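Local coordinates for nickel ABC transporter (Nickel-binding protein) (Bacillus halodurans, PDB 3T66) that probably serves as the extracellular solute-binding component of an ABC importer, named for nickel and related to peptide-binding proteins, at residues L266-I271 against A280-G285. Sequence-based numbering, arbitrary orientation.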
# COMPACT_ATOMS: atom_id res chain seq x y z
N LEU A 266 -17.66 -1.71 16.57
CA LEU A 266 -17.98 -1.34 15.16
C LEU A 266 -18.34 -2.53 14.28
O LEU A 266 -17.67 -3.56 14.34
CB LEU A 266 -16.82 -0.60 14.52
CG LEU A 266 -16.60 0.84 14.95
CD1 LEU A 266 -15.15 1.21 14.78
CD2 LEU A 266 -17.50 1.83 14.17
N ASP A 267 -19.38 -2.40 13.47
CA ASP A 267 -19.83 -3.46 12.55
C ASP A 267 -19.18 -3.26 11.20
O ASP A 267 -19.66 -2.47 10.37
CB ASP A 267 -21.35 -3.42 12.38
CG ASP A 267 -21.83 -4.41 11.32
OD1 ASP A 267 -22.90 -5.04 11.52
OD2 ASP A 267 -21.15 -4.55 10.28
N ARG A 268 -18.08 -3.97 10.97
CA ARG A 268 -17.20 -3.70 9.84
C ARG A 268 -17.91 -3.71 8.49
O ARG A 268 -17.63 -2.85 7.65
CB ARG A 268 -16.04 -4.67 9.84
CG ARG A 268 -14.90 -4.27 10.71
CD ARG A 268 -13.98 -5.47 10.90
NE ARG A 268 -13.10 -5.21 12.01
CZ ARG A 268 -13.45 -5.37 13.28
NH1 ARG A 268 -14.67 -5.81 13.56
NH2 ARG A 268 -12.61 -5.09 14.26
N GLN A 269 -18.82 -4.65 8.26
CA GLN A 269 -19.55 -4.64 7.00
C GLN A 269 -20.31 -3.32 6.77
O GLN A 269 -20.32 -2.80 5.64
CB GLN A 269 -20.47 -5.86 6.81
CG GLN A 269 -20.98 -6.03 5.38
CD GLN A 269 -19.88 -6.43 4.36
OE1 GLN A 269 -19.15 -7.42 4.56
NE2 GLN A 269 -19.79 -5.68 3.26
N GLU A 270 -20.92 -2.77 7.82
CA GLU A 270 -21.68 -1.53 7.67
C GLU A 270 -20.76 -0.39 7.29
O GLU A 270 -21.21 0.54 6.64
CB GLU A 270 -22.48 -1.12 8.92
CG GLU A 270 -23.59 -2.09 9.45
CD GLU A 270 -24.35 -2.84 8.35
OE1 GLU A 270 -24.20 -4.09 8.25
OE2 GLU A 270 -25.08 -2.18 7.58
N ILE A 271 -19.50 -0.45 7.69
CA ILE A 271 -18.55 0.56 7.23
C ILE A 271 -18.30 0.35 5.76
O ILE A 271 -18.15 1.31 5.03
CB ILE A 271 -17.18 0.50 7.91
CG1 ILE A 271 -17.31 0.25 9.42
CG2 ILE A 271 -16.42 1.81 7.64
CD1 ILE A 271 -17.23 1.51 10.29
N ALA A 280 -14.61 -0.82 -0.76
CA ALA A 280 -13.71 -1.31 0.27
C ALA A 280 -14.05 -2.76 0.70
O ALA A 280 -15.06 -3.29 0.26
CB ALA A 280 -13.70 -0.34 1.47
N GLU A 281 -13.18 -3.37 1.54
CA GLU A 281 -13.33 -4.76 2.06
C GLU A 281 -13.06 -4.86 3.58
O GLU A 281 -12.25 -4.11 4.14
CB GLU A 281 -12.43 -5.76 1.28
N VAL A 282 -13.74 -5.79 4.25
CA VAL A 282 -13.53 -6.05 5.67
C VAL A 282 -12.05 -6.40 5.93
O VAL A 282 -11.46 -7.16 5.18
CB VAL A 282 -14.43 -7.22 6.18
CG1 VAL A 282 -14.46 -7.27 7.67
CG2 VAL A 282 -15.83 -7.06 5.71
N ALA A 283 -11.45 -5.82 6.96
CA ALA A 283 -10.14 -6.28 7.39
C ALA A 283 -10.35 -7.17 8.58
O ALA A 283 -11.08 -6.79 9.49
CB ALA A 283 -9.25 -5.14 7.75
N ASP A 284 -9.79 -8.38 8.53
CA ASP A 284 -9.71 -9.28 9.68
C ASP A 284 -8.37 -9.03 10.40
O ASP A 284 -8.00 -9.76 11.33
CB ASP A 284 -9.73 -10.76 9.26
CG ASP A 284 -10.86 -11.13 8.27
OD1 ASP A 284 -12.05 -10.78 8.50
OD2 ASP A 284 -10.55 -11.83 7.27
N GLY A 285 -7.62 -8.02 9.96
CA GLY A 285 -6.28 -7.78 10.47
C GLY A 285 -5.47 -6.73 9.71
O GLY A 285 -5.97 -6.11 8.78
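V282 meets the first turn of helix 268-275 with both of its methyl groups. CG1 packs against the aliphatic part of R268, with R268 CD 3.7 Å from V282 CG1 and R268 CB at a like distance. The two side chains cross at about a right angle. The amide oxygen of Q269 comes to the other methyl, with Q269 OE1 3.5 Å from V282 CG2, and these side chains also cross at about a right angle. The Q269 chain leaves with CG anti to the backbone N (chi1 -166°) and bends at chi2, which brings its end nearer to the strand. R268 stays extended from CG to NE and runs on past V282 to the carbonyl of A283; R268 CD is 3.5 Å from A283 O. No hydrogen bond joins the two segments. The guanidinium is held by other partners: NE donates a hydrogen bond to F453 O on strand 451-464, and NH2 forms a salt bridge with D263 of helix 256-265. D267 is the N-cap: D267 OD2 accepts the capping hydrogen bond from E270 N (3.0 Å), met from above the carboxylate plane. This is plain, partly buried packing away from the calcium site. It joins the helix N-terminus to the following strand 280-282, which pairs antiparallel with strand 451-464, while L266 packs on L454 and helix 343-356.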